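Side-chain contacts in DNA polymerase (Bacillus phage phi29, PDB 2PY5), which carries out protein-primed replication of viral DNA with high processivity and fidelity, coupling polymerization to strand displacement and 3'-5' exonuclease proofreading: residues F248-L253 with R438-T443; D450-I453 with S459-L462. The protein carries 2 engineered substitutions. One frame throughout, in Å; residues are numbered along the deposited sequence.

Contact 1: residues F248-L253 with R438-T443. With EDO (1,2-ethanediol), chain X.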
loop_
_atom_site.group_PDB
_atom_site.type_symbol
_atom_site.label_atom_id
_atom_site.label_comp_id
_atom_site.label_asym_id
_atom_site.label_seq_id
_atom_site.Cartn_x
_atom_site.Cartn_y
_atom_site.Cartn_z
ATOM N N PHE F 248 14.660 4.559 -15.750
ATOM C CA PHE F 248 13.433 4.915 -16.445
ATOM C C PHE F 248 12.257 4.451 -15.608
ATOM O O PHE F 248 12.304 3.366 -15.037
ATOM C CB PHE F 248 13.377 4.229 -17.795
ATOM C CG PHE F 248 14.436 4.688 -18.754
ATOM C CD1 PHE F 248 15.662 4.035 -18.824
ATOM C CD2 PHE F 248 14.205 5.762 -19.606
ATOM C CE1 PHE F 248 16.631 4.450 -19.716
ATOM C CE2 PHE F 248 15.168 6.167 -20.505
ATOM C CZ PHE F 248 16.396 5.506 -20.542
ATOM N N ASP F 249 11.196 5.271 -15.577
ATOM C CA ASP F 249 10.012 4.985 -14.791
ATOM C C ASP F 249 8.780 5.242 -15.658
ATOM O O ASP F 249 8.657 6.315 -16.230
ATOM C CB ASP F 249 10.022 5.890 -13.558
ATOM C CG ASP F 249 8.998 5.511 -12.523
ATOM O OD1 ASP F 249 8.231 4.550 -12.729
ATOM O OD2 ASP F 249 8.974 6.185 -11.469
ATOM N N VAL F 250 7.875 4.264 -15.737
ATOM C CA VAL F 250 6.646 4.478 -16.513
ATOM C C VAL F 250 5.842 5.614 -15.865
ATOM O O VAL F 250 5.731 5.689 -14.645
ATOM C CB VAL F 250 5.794 3.207 -16.585
ATOM C CG1 VAL F 250 4.501 3.470 -17.387
ATOM C CG2 VAL F 250 6.594 2.055 -17.184
ATOM N N ASN F 251 5.275 6.481 -16.701
ATOM C CA ASN F 251 4.357 7.513 -16.234
ATOM C C ASN F 251 3.010 6.877 -15.914
ATOM O O ASN F 251 2.269 6.479 -16.831
ATOM C CB ASN F 251 4.207 8.610 -17.291
ATOM C CG ASN F 251 5.515 9.321 -17.587
ATOM O OD1 ASN F 251 6.234 9.730 -16.663
ATOM N ND2 ASN F 251 5.829 9.482 -18.864
ATOM N N SER F 252 2.737 6.743 -14.618
ATOM C CA SER F 252 1.490 6.188 -14.089
ATOM C C SER F 252 1.181 4.782 -14.625
ATOM O O SER F 252 0.177 4.566 -15.296
ATOM C CB SER F 252 0.340 7.151 -14.320
ATOM O OG SER F 252 0.576 8.370 -13.610
ATOM N N LEU F 253 2.040 3.830 -14.264
ATOM C CA LEU F 253 1.952 2.453 -14.759
ATOM C C LEU F 253 0.530 1.859 -14.765
ATOM O O LEU F 253 0.054 1.398 -15.799
ATOM C CB LEU F 253 2.879 1.554 -13.926
ATOM C CG LEU F 253 2.900 0.052 -14.279
ATOM C CD1 LEU F 253 3.693 -0.175 -15.509
ATOM C CD2 LEU F 253 3.447 -0.738 -13.096
ATOM N N ARG F 438 3.129 -5.854 -15.486
ATOM C CA ARG F 438 4.345 -6.669 -15.524
ATOM C C ARG F 438 4.880 -6.785 -16.943
ATOM O O ARG F 438 6.084 -6.660 -17.183
ATOM C CB ARG F 438 4.109 -8.075 -14.951
ATOM C CG ARG F 438 3.914 -8.106 -13.493
ATOM C CD ARG F 438 3.922 -9.545 -12.951
ATOM N NE ARG F 438 2.765 -10.305 -13.394
ATOM C CZ ARG F 438 1.537 -10.193 -12.897
ATOM N NH1 ARG F 438 1.275 -9.355 -11.902
ATOM N NH2 ARG F 438 0.560 -10.942 -13.363
ATOM N N TYR F 439 3.975 -7.030 -17.891
ATOM C CA TYR F 439 4.335 -7.146 -19.294
ATOM C C TYR F 439 5.068 -5.887 -19.763
ATOM O O TYR F 439 6.081 -5.956 -20.459
ATOM C CB TYR F 439 3.067 -7.375 -20.132
ATOM C CG TYR F 439 3.293 -7.415 -21.610
ATOM C CD1 TYR F 439 3.608 -8.596 -22.244
ATOM C CD2 TYR F 439 3.204 -6.254 -22.382
ATOM C CE1 TYR F 439 3.834 -8.636 -23.596
ATOM C CE2 TYR F 439 3.425 -6.285 -23.740
ATOM C CZ TYR F 439 3.741 -7.481 -24.343
ATOM O OH TYR F 439 3.969 -7.551 -25.713
ATOM N N THR F 440 4.528 -4.727 -19.397
ATOM C CA THR F 440 5.129 -3.469 -19.791
ATOM C C THR F 440 6.583 -3.375 -19.355
ATOM O O THR F 440 7.468 -3.001 -20.145
ATOM C CB THR F 440 4.360 -2.304 -19.213
ATOM O OG1 THR F 440 3.002 -2.348 -19.702
ATOM C CG2 THR F 440 5.015 -0.982 -19.594
ATOM N N THR F 441 6.826 -3.708 -18.087
ATOM C CA THR F 441 8.165 -3.584 -17.517
ATOM C C THR F 441 9.125 -4.684 -17.995
ATOM O O THR F 441 10.247 -4.401 -18.403
ATOM C CB THR F 441 8.037 -3.547 -16.001
ATOM O OG1 THR F 441 7.360 -2.327 -15.665
ATOM C CG2 THR F 441 9.416 -3.656 -15.297
ATOM N N ILE F 442 8.662 -5.926 -17.987
ATOM C CA ILE F 442 9.482 -7.056 -18.421
ATOM C C ILE F 442 9.901 -6.910 -19.881
ATOM O O ILE F 442 11.065 -7.176 -20.231
ATOM C CB ILE F 442 8.760 -8.393 -18.191
ATOM C CG1 ILE F 442 8.560 -8.616 -16.698
ATOM C CG2 ILE F 442 9.532 -9.539 -18.843
ATOM C CD1 ILE F 442 7.573 -9.725 -16.356
ATOM N N THR F 443 8.983 -6.484 -20.751
ATOM C CA THR F 443 9.321 -6.388 -22.174
ATOM C C THR F 443 10.360 -5.285 -22.451
ATOM O O THR F 443 11.253 -5.481 -23.275
ATOM C CB THR F 443 8.073 -6.227 -23.067
ATOM O OG1 THR F 443 7.352 -5.056 -22.709
ATOM C CG2 THR F 443 7.166 -7.440 -22.949
HETATM C C1 EDO X . 10.531 -9.362 -25.590
HETATM O O1 EDO X . 11.314 -10.290 -26.351
HETATM C C2 EDO X . 10.474 -8.010 -26.294
HETATM O O2 EDO X . 11.100 -6.965 -25.521
#

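Contact 2: residues D450-I453 with S459-L462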
loop_
_atom_site.group_PDB
_atom_site.type_symbol
_atom_site.label_atom_id
_atom_site.label_comp_id
_atom_site.label_asym_id
_atom_site.label_seq_id
_atom_site.Cartn_x
_atom_site.Cartn_y
_atom_site.Cartn_z
ATOM N N ASP F 450 21.090 -6.353 -22.507
ATOM C CA ASP F 450 22.545 -6.164 -22.403
ATOM C C ASP F 450 22.982 -5.145 -21.341
ATOM O O ASP F 450 24.149 -5.113 -20.960
ATOM C CB ASP F 450 23.164 -5.816 -23.772
ATOM C CG ASP F 450 22.565 -4.553 -24.419
ATOM O OD1 ASP F 450 23.023 -4.198 -25.529
ATOM O OD2 ASP F 450 21.652 -3.923 -23.867
ATOM N N ARG F 451 22.030 -4.329 -20.878
ATOM C CA ARG F 451 22.307 -3.247 -19.928
ATOM C C ARG F 451 21.460 -3.328 -18.659
ATOM O O ARG F 451 21.642 -2.532 -17.763
ATOM C CB ARG F 451 22.077 -1.903 -20.623
ATOM C CG ARG F 451 23.079 -1.620 -21.746
ATOM C CD ARG F 451 22.676 -0.381 -22.539
ATOM N NE ARG F 451 22.618 0.815 -21.696
ATOM C CZ ARG F 451 22.250 2.024 -22.114
ATOM N NH1 ARG F 451 21.893 2.216 -23.381
ATOM N NH2 ARG F 451 22.231 3.040 -21.261
ATOM N N ILE F 452 20.542 -4.290 -18.581
ATOM C CA ILE F 452 19.586 -4.325 -17.475
ATOM C C ILE F 452 20.237 -4.726 -16.151
ATOM O O ILE F 452 20.894 -5.768 -16.049
ATOM C CB ILE F 452 18.366 -5.230 -17.779
ATOM C CG1 ILE F 452 17.264 -5.028 -16.742
ATOM C CG2 ILE F 452 18.776 -6.732 -17.858
ATOM C CD1 ILE F 452 16.610 -3.640 -16.761
ATOM N N ILE F 453 20.047 -3.869 -15.148
ATOM C CA ILE F 453 20.506 -4.125 -13.789
ATOM C C ILE F 453 19.374 -4.646 -12.909
ATOM O O ILE F 453 19.526 -5.661 -12.214
ATOM C CB ILE F 453 21.048 -2.833 -13.112
ATOM C CG1 ILE F 453 22.191 -2.208 -13.904
ATOM C CG2 ILE F 453 21.527 -3.137 -11.668
ATOM C CD1 ILE F 453 22.492 -0.733 -13.474
ATOM N N SER F 459 9.744 0.480 -12.992
ATOM C CA SER F 459 11.022 1.123 -13.221
ATOM C C SER F 459 12.048 0.124 -13.686
ATOM O O SER F 459 12.057 -1.018 -13.256
ATOM C CB SER F 459 11.517 1.807 -11.962
ATOM O OG SER F 459 10.584 2.772 -11.508
ATOM N N ILE F 460 12.888 0.567 -14.609
ATOM C CA ILE F 460 14.038 -0.232 -15.043
ATOM C C ILE F 460 15.317 0.594 -14.883
ATOM O O ILE F 460 15.359 1.782 -15.171
ATOM C CB ILE F 460 13.916 -0.761 -16.492
ATOM C CG1 ILE F 460 13.819 0.371 -17.522
ATOM C CG2 ILE F 460 12.699 -1.703 -16.585
ATOM C CD1 ILE F 460 13.753 -0.144 -18.967
ATOM N N HIS F 461 16.357 -0.065 -14.398
ATOM C CA HIS F 461 17.647 0.563 -14.137
ATOM C C HIS F 461 18.654 -0.082 -15.072
ATOM O O HIS F 461 18.762 -1.316 -15.090
ATOM C CB HIS F 461 18.094 0.291 -12.699
ATOM C CG HIS F 461 17.177 0.831 -11.640
ATOM N ND1 HIS F 461 17.648 1.264 -10.418
ATOM C CD2 HIS F 461 15.831 0.980 -11.598
ATOM C CE1 HIS F 461 16.634 1.664 -9.676
ATOM N NE2 HIS F 461 15.516 1.505 -10.365
ATOM N N LEU F 462 19.400 0.742 -15.813
ATOM C CA LEU F 462 20.354 0.278 -16.829
ATOM C C LEU F 462 21.756 0.792 -16.527
ATOM O O LEU F 462 21.924 1.886 -15.993
ATOM C CB LEU F 462 19.970 0.823 -18.211
ATOM C CG LEU F 462 18.565 0.574 -18.763
ATOM C CD1 LEU F 462 18.486 1.109 -20.195
ATOM C CD2 LEU F 462 18.195 -0.887 -18.703
#

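Contact 1: residues F248-L253 with R438-T443
Leu253 and Val250 face Thr440 and Thr441 of a helix across a thin, mostly apolar seam, an instructive case of a catalytic strand end backed by a few side-chain tips. The chain of Leu253 leaves CB with CG anti to the backbone N (chi1 179°), which carries the branch toward the helix. CB and CG act as the stalk, and of the two end methyls CD1 makes the helix contact; the side chain also lies against that of Asp458. The CD1 methyl settles between two consecutive helix residues, 4.3 Å from Thr440 CB and 4.3 Å from Thr441 OG1, while CD1 also lies 4.0 Å from Val250 CG2 of its own segment. Val250 adds the second prong: its CG2 meets Thr440 CG2 at 4.2 Å, methyl against methyl, and the two side chains run at a slant to each other. All these separations are loose van der Waals distances, in keeping with the modest 122 Å² buried. The hydroxyls of the threonines are engaged elsewhere, Thr440 OG1 with Trp436 O and Arg261, and Thr441 OG1 with Thr457 O.

One turn further on, Thr443 OG1, placed between the backbone N and the carbonyl carbon (chi1 59°), donates to Tyr439 O at 2.7 Å. Thr443 N approaches the same oxygen from the opposite face of its plane, and Thr443 CG2 sits 3.6 Å above the centre of the Tyr439 ring. A 1,2-ethanediol, probably from the crystallisation liquor, donates from O2 to Thr443 O.

In the polymerase palm, strand 241-250 delivers Asp249 and Val250 to the catalytic magnesium site and then turns into helix 253-260. Helix 427-447 backs this turn, Trp483 of strand 483-489 touches both Val250 and Thr441, and helix 330-339 packs against Tyr439 and Ile442.

Contact 2: residues D450-I453 with S459-L462
Arg451 lies against Leu462 at the open end of a beta hairpin, and the pairing can be read residue by residue. The Arg451 guanidinium has Leu462 CD1 over one face, 4.2 Å above the plane and offset toward the rim. Its NE and NH2 are held by Thr463 O and Glu466 O, which probably fixes the rotation of the flat group above the methyl. The backbone takes part as well, since Arg451 O receives a CA-H...O contact from Leu462 CA at 3.2 Å.

Ile452 forms a non-hydrogen-bonded pair with Leu462, both side chains on one face of the sheet. With CG1 anti to the backbone N (chi1 -169°), the chain reaches over the neighbouring strand. Its CD1 comes 3.6 Å from His461 O, 3.7 Å from Leu462 CD2 and 4.0 Å from Ile460 CB, so a single methyl spans three consecutive residues.

At Ile453 the polar link appears: Ile453 N donates to His461 O at 2.9 Å, with an N-H...O angle of 161° and the donor in the carbonyl plane. The side chain then lies along the partner backbone. Ile453 CB is 3.4 Å from His461 O, and Ile453 CD1 closes on Leu462 C at 3.5 Å.

The hairpin carries the YCDTD motif between these segments, the motif C of B-family polymerases. Ala445 of helix 427-447 covers both Ile452 and Ile460, and Thr441 and Ala444 add to the contact on Ile460. His461 meets the rings of Tyr454 and Tyr500 edge-to-face and bonds through ND1 to Tyr494 OH, while Ile453 is packed by Phe237, Ile242 of strand 241-250 and Phe489 of strand 483-489.

Contacts 1 and 2 share one palm sheet, in which strands 241-250 and 459-463 are neighbours, and their centres are 12 Å apart. The seam between them is a probable backbone hydrogen bond, Phe248 O to Ile460 N at 2.9 Å, beside packing of Phe248 CE1 on Leu462 CD1 at 3.9 Å. Helix 427-447 serves both, with Thr441 touching Ile460 as well as Leu253. The pairing of these strands is consistent with the way Asp249 of contact 1 joins Asp456 and Asp458, which lie between the two segments of contact 2, as ligands of the catalytic magnesium. The nearest atoms of contact 1 lie about 9 Å from the bound DNA, those of contact 2 about 14 Å.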